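Flavodoxin (PDB 2ARK) binds FMN and probably serves as a low-potential electron donor to a number of redox enzymes. Local coordinates at residues A[34-39]-A[50-55]; A[127-132]-A[150-155]. All blocks are in the same frame, centred on the assembly; numbering follows the deposited sequence.

Contact 1 (A[34-39]-A[50-55])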
loop_
_atom_site.group_PDB
_atom_site.type_symbol
_atom_site.label_atom_id
_atom_site.label_comp_id
_atom_site.label_asym_id
_atom_site.label_seq_id
_atom_site.Cartn_x
_atom_site.Cartn_y
_atom_site.Cartn_z
ATOM N N GLY A 34 10.785 32.625 8.134
ATOM C CA GLY A 34 9.481 32.772 8.782
ATOM C C GLY A 34 8.755 31.450 8.988
ATOM O O GLY A 34 7.522 31.412 9.061
ATOM N N THR A 35 9.524 30.366 9.045
ATOM C CA THR A 35 9.027 29.076 9.459
ATOM C C THR A 35 9.667 28.732 10.789
ATOM O O THR A 35 10.891 28.809 10.968
ATOM C CB THR A 35 9.349 27.974 8.438
ATOM O OG1 THR A 35 8.846 28.350 7.150
ATOM C CG2 THR A 35 8.741 26.632 8.870
ATOM N N GLU A 36 8.809 28.350 11.722
ATOM C CA GLU A 36 9.210 27.912 13.040
ATOM C C GLU A 36 9.145 26.366 13.141
ATOM O O GLU A 36 8.170 25.747 12.701
ATOM C CB GLU A 36 8.277 28.545 14.033
ATOM C CG GLU A 36 8.762 28.414 15.405
ATOM C CD GLU A 36 7.846 29.082 16.373
ATOM O OE1 GLU A 36 6.680 29.370 15.995
ATOM O OE2 GLU A 36 8.302 29.309 17.506
ATOM N N VAL A 37 10.169 25.755 13.742
ATOM C CA VAL A 37 10.287 24.288 13.771
ATOM C C VAL A 37 10.431 23.721 15.202
ATOM O O VAL A 37 11.166 24.255 16.015
ATOM C CB VAL A 37 11.451 23.811 12.828
ATOM C CG1 VAL A 37 11.651 22.283 12.862
ATOM C CG2 VAL A 37 11.187 24.284 11.405
ATOM N N ARG A 38 9.703 22.648 15.498
ATOM C CA ARG A 38 9.914 21.906 16.737
ATOM C C ARG A 38 10.452 20.560 16.286
ATOM O O ARG A 38 9.878 19.964 15.378
ATOM C CB ARG A 38 8.603 21.755 17.530
ATOM C CG ARG A 38 8.552 22.591 18.742
ATOM C CD ARG A 38 7.332 23.511 18.875
ATOM N NE ARG A 38 6.330 22.989 19.795
ATOM C CZ ARG A 38 5.512 23.722 20.547
ATOM N NH1 ARG A 38 5.555 25.042 20.539
ATOM N NH2 ARG A 38 4.651 23.111 21.343
ATOM N N LEU A 39 11.569 20.111 16.874
ATOM C CA LEU A 39 12.132 18.757 16.620
ATOM C C LEU A 39 12.010 17.883 17.876
ATOM O O LEU A 39 12.583 18.207 18.934
ATOM C CB LEU A 39 13.587 18.880 16.177
ATOM C CG LEU A 39 14.470 17.653 15.942
ATOM C CD1 LEU A 39 13.900 16.681 14.856
ATOM C CD2 LEU A 39 15.899 18.095 15.605
ATOM N N VAL A 50 1.385 18.675 18.392
ATOM C CA VAL A 50 0.684 18.336 17.159
ATOM C C VAL A 50 -0.377 19.388 16.907
ATOM O O VAL A 50 -0.520 19.892 15.785
ATOM C CB VAL A 50 0.110 16.863 17.205
ATOM C CG1 VAL A 50 -0.863 16.598 16.069
ATOM C CG2 VAL A 50 1.264 15.840 17.178
ATOM N N LEU A 51 -1.085 19.750 17.965
ATOM C CA LEU A 51 -2.023 20.872 17.940
ATOM C C LEU A 51 -1.379 22.196 17.509
ATOM O O LEU A 51 -1.992 23.015 16.838
ATOM C CB LEU A 51 -2.650 21.037 19.321
ATOM C CG LEU A 51 -3.669 19.973 19.696
ATOM C CD1 LEU A 51 -3.912 20.001 21.211
ATOM C CD2 LEU A 51 -4.967 20.213 18.908
ATOM N N TRP A 52 -0.138 22.401 17.922
ATOM C CA TRP A 52 0.625 23.571 17.543
ATOM C C TRP A 52 0.981 23.544 16.053
ATOM O O TRP A 52 0.924 24.577 15.402
ATOM C CB TRP A 52 1.865 23.635 18.439
ATOM C CG TRP A 52 2.860 24.665 18.086
ATOM C CD1 TRP A 52 2.883 25.967 18.523
ATOM C CD2 TRP A 52 4.006 24.499 17.226
ATOM N NE1 TRP A 52 3.976 26.616 17.986
ATOM C CE2 TRP A 52 4.680 25.741 17.188
ATOM C CE3 TRP A 52 4.538 23.413 16.498
ATOM C CZ2 TRP A 52 5.861 25.937 16.439
ATOM C CZ3 TRP A 52 5.712 23.606 15.764
ATOM C CH2 TRP A 52 6.355 24.857 15.735
ATOM N N ALA A 53 1.300 22.371 15.507
ATOM C CA ALA A 53 1.838 22.233 14.139
ATOM C C ALA A 53 0.858 22.548 13.007
ATOM O O ALA A 53 -0.305 22.128 13.037
ATOM C CB ALA A 53 2.415 20.840 13.934
ATOM N N ASP A 54 1.329 23.279 11.999
ATOM C CA ASP A 54 0.580 23.403 10.741
ATOM C C ASP A 54 0.907 22.228 9.843
ATOM O O ASP A 54 0.036 21.709 9.163
ATOM C CB ASP A 54 0.915 24.717 10.024
ATOM C CG ASP A 54 0.460 25.924 10.808
ATOM O OD1 ASP A 54 -0.698 25.890 11.267
ATOM O OD2 ASP A 54 1.239 26.897 10.974
ATOM N N GLY A 55 2.186 21.841 9.854
ATOM C CA GLY A 55 2.733 20.768 9.060
ATOM C C GLY A 55 3.575 19.860 9.930
ATOM O O GLY A 55 4.191 20.320 10.895
HETATM O O HOH W 1 5.178 29.253 18.154
#
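The guanidinium of R38 lies flat over one face of the W52 indole, the two planes only 17° apart. Its CZ stands 3.8 Å from the centroid of the five-membered ring and almost straight above it, a cation-pi geometry, while CD of R38 sits over the neighbouring ring, 3.4 Å from the centroid of the six-membered ring, as a CH-pi contact. The arginine thus spans both rings of the indole. NH1 of R38 comes within 3.4 Å of NE1 of W52, but both are donors, so this approach belongs to the stack. E36, also reaching out from the strand, meets the rim of the ring: its OE1 is 3.6 Å from CZ2 of W52, with the carboxylate turned 72° from the indole plane. A water lying in the ring plane completes this side. It accepts from NE1 of W52 at 2.9 Å and donates to OE1 of E36 at 2.6 Å, giving the indole N-H a partner and tying it to the glutamate.

In the alpha/beta flavodoxin fold, strand 35-41 pairs in parallel with strand 5-11, and the short helix 47-52 follows it in the chain; E36 and R38, alternate residues of the strand, both point toward that helix, while V37 between them points away and packs on helix 17-30. W52 ends the helix, and its CG, anti to the backbone N (chi1 172°), carries the indole out toward the strand. R38 bends at chi2 and chi3 to fold its chain over the ring, where a salt bridge from NH2 to D49, one turn earlier in the same helix, helps fix the guanidinium. K6 of strand 5-11 makes a further cation-pi contact with W52.

Contact 2 (A[127-132]-A[150-155])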
loop_
_atom_site.group_PDB
_atom_site.type_symbol
_atom_site.label_atom_id
_atom_site.label_comp_id
_atom_site.label_asym_id
_atom_site.label_seq_id
_atom_site.Cartn_x
_atom_site.Cartn_y
_atom_site.Cartn_z
ATOM N N ASP A 127 10.875 16.587 -6.689
ATOM C CA ASP A 127 12.270 17.018 -6.873
ATOM C C ASP A 127 13.267 15.876 -6.979
ATOM O O ASP A 127 13.246 14.941 -6.189
ATOM C CB ASP A 127 12.719 17.937 -5.728
ATOM C CG ASP A 127 11.869 19.159 -5.615
ATOM O OD1 ASP A 127 10.738 19.149 -6.183
ATOM O OD2 ASP A 127 12.338 20.127 -4.980
ATOM N N TYR A 128 14.130 15.974 -7.989
ATOM C CA TYR A 128 15.338 15.178 -8.021
ATOM C C TYR A 128 16.486 15.986 -7.452
ATOM O O TYR A 128 16.830 17.084 -7.901
ATOM C CB TYR A 128 15.676 14.720 -9.406
ATOM C CG TYR A 128 15.019 13.442 -9.806
ATOM C CD1 TYR A 128 13.622 13.362 -9.958
ATOM C CD2 TYR A 128 15.792 12.311 -10.094
ATOM C CE1 TYR A 128 13.002 12.168 -10.372
ATOM C CE2 TYR A 128 15.197 11.125 -10.526
ATOM C CZ TYR A 128 13.801 11.065 -10.656
ATOM O OH TYR A 128 13.228 9.905 -11.086
ATOM N N VAL A 129 17.083 15.384 -6.461
ATOM C CA VAL A 129 17.974 16.030 -5.579
ATOM C C VAL A 129 19.339 15.446 -5.962
ATOM O O VAL A 129 20.396 15.954 -5.609
ATOM C CB VAL A 129 17.417 15.705 -4.188
ATOM C CG1 VAL A 129 18.303 14.787 -3.368
ATOM C CG2 VAL A 129 16.854 16.948 -3.502
ATOM N N GLY A 130 19.278 14.386 -6.753
ATOM C CA GLY A 130 20.439 13.774 -7.390
ATOM C C GLY A 130 19.959 13.166 -8.697
ATOM O O GLY A 130 18.763 12.959 -8.896
ATOM N N LYS A 131 20.892 12.869 -9.585
ATOM C CA LYS A 131 20.581 12.415 -10.942
ATOM C C LYS A 131 19.620 11.217 -10.911
ATOM O O LYS A 131 18.713 11.123 -11.740
ATOM C CB LYS A 131 21.882 12.055 -11.652
ATOM C CG LYS A 131 21.855 12.127 -13.142
ATOM C CD LYS A 131 23.314 12.067 -13.625
ATOM C CE LYS A 131 23.552 12.871 -14.906
ATOM N NZ LYS A 131 24.976 13.207 -14.999
ATOM N N LYS A 132 19.841 10.319 -9.947
ATOM C CA LYS A 132 18.995 9.139 -9.725
ATOM C C LYS A 132 18.496 9.100 -8.270
ATOM O O LYS A 132 18.380 8.034 -7.665
ATOM C CB LYS A 132 19.789 7.859 -10.033
ATOM C CG LYS A 132 20.034 7.650 -11.480
ATOM C CD LYS A 132 20.436 6.220 -11.825
ATOM C CE LYS A 132 20.084 5.934 -13.306
ATOM N NZ LYS A 132 18.606 6.249 -13.637
ATOM N N GLU A 150 21.696 12.197 -0.358
ATOM C CA GLU A 150 20.950 11.672 0.782
ATOM C C GLU A 150 20.655 12.763 1.793
ATOM O O GLU A 150 19.541 12.841 2.301
ATOM C CB GLU A 150 21.689 10.523 1.457
ATOM C CG GLU A 150 21.727 9.308 0.585
ATOM C CD GLU A 150 22.575 8.188 1.142
ATOM O OE1 GLU A 150 23.532 8.448 1.915
ATOM O OE2 GLU A 150 22.263 7.026 0.801
ATOM N N LYS A 151 21.657 13.606 2.071
ATOM C CA LYS A 151 21.489 14.719 3.015
ATOM C C LYS A 151 20.486 15.722 2.450
ATOM O O LYS A 151 19.619 16.231 3.175
ATOM C CB LYS A 151 22.844 15.346 3.397
ATOM C CG LYS A 151 23.812 14.317 4.041
ATOM C CD LYS A 151 24.870 14.897 5.010
ATOM C CE LYS A 151 26.293 15.022 4.397
ATOM N NZ LYS A 151 27.415 15.369 5.401
ATOM N N GLU A 152 20.571 15.937 1.136
ATOM C CA GLU A 152 19.740 16.920 0.432
ATOM C C GLU A 152 18.288 16.483 0.298
ATOM O O GLU A 152 17.396 17.317 0.405
ATOM C CB GLU A 152 20.355 17.315 -0.927
ATOM C CG GLU A 152 19.742 18.561 -1.602
ATOM C CD GLU A 152 19.600 19.790 -0.686
ATOM O OE1 GLU A 152 18.588 20.508 -0.835
ATOM O OE2 GLU A 152 20.476 20.045 0.188
ATOM N N ALA A 153 18.053 15.183 0.088
ATOM C CA ALA A 153 16.683 14.621 0.099
ATOM C C ALA A 153 15.952 14.996 1.391
ATOM O O ALA A 153 14.784 15.382 1.358
ATOM C CB ALA A 153 16.727 13.105 -0.066
ATOM N N CYS A 154 16.671 14.887 2.516
ATOM C CA CYS A 154 16.137 15.127 3.851
ATOM C C CYS A 154 15.805 16.571 4.032
ATOM O O CYS A 154 14.738 16.911 4.488
ATOM C CB CYS A 154 17.129 14.700 4.929
ATOM S SG CYS A 154 17.354 12.905 5.051
ATOM N N ARG A 155 16.733 17.423 3.665
ATOM C CA ARG A 155 16.493 18.834 3.635
ATOM C C ARG A 155 15.307 19.210 2.748
ATOM O O ARG A 155 14.451 20.003 3.163
ATOM C CB ARG A 155 17.749 19.538 3.168
ATOM C CG ARG A 155 18.924 19.478 4.118
ATOM C CD ARG A 155 19.976 20.544 3.705
ATOM N NE ARG A 155 21.263 20.268 4.340
ATOM C CZ ARG A 155 22.279 19.632 3.755
ATOM N NH1 ARG A 155 22.184 19.232 2.485
ATOM N NH2 ARG A 155 23.409 19.408 4.437
#
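V129 has an unusual chi1 of 112°, away from the common staggered values, and with it both methyls are turned onto helix 148-168, while E152 sets its CG anti to the backbone N (chi1 -167°) and bends at chi2, so that its aliphatic part meets the valine. CG2 of V129 touches CG of E152 at 3.8 Å. The other branch, CG1, presses on the helix backbone, 3.5 Å from N of A153, and lies 4.0 Å from CB of A153, a small side chain consistent with the close approach of the backbones, CA of V129 to CA of A153 6.0 Å.

The chain of strand 121-128, part of the parallel flavodoxin sheet, turns a corner at V129; V129 and G130 both face F133, forming a classic beta bulge against strand 133-135. F133 also packs on A153, and E149 and R156 of the helix add to the surroundings of V129. With V129 cut back to an alanine, both methyls would go, and the helix backbone at A153 and the CG of E152 would probably lose their apolar cover.

Beyond its CG, E152 turns to charged partners: OE2 accepts from NH1 of R155 at 3.0 Å in a salt bridge, and OE1 pairs with R156. R156 in turn bridges to D127, which is also held by R160 and R185.

Overall arrangement
The two contacts lie on opposite sides of the chain's centre, with their own centres about 23 Å apart, and share no helix or strand, although both reach the same parallel sheet. Contact 1 is a surface contact, joining strand 35-41 to the short helix that follows it; contact 2 is largely buried and sets the turn after strand 121-128 against the long helix 148-168. Their chemistry follows: in the first, charged groups, an indole and a water pack at the surface, whereas in the second the touching atoms are mainly aliphatic, with ion pairs set around them. Contact 1 stays within one subunit, while the 127-132 segment also meets neighbouring subunits through Y128 and K132.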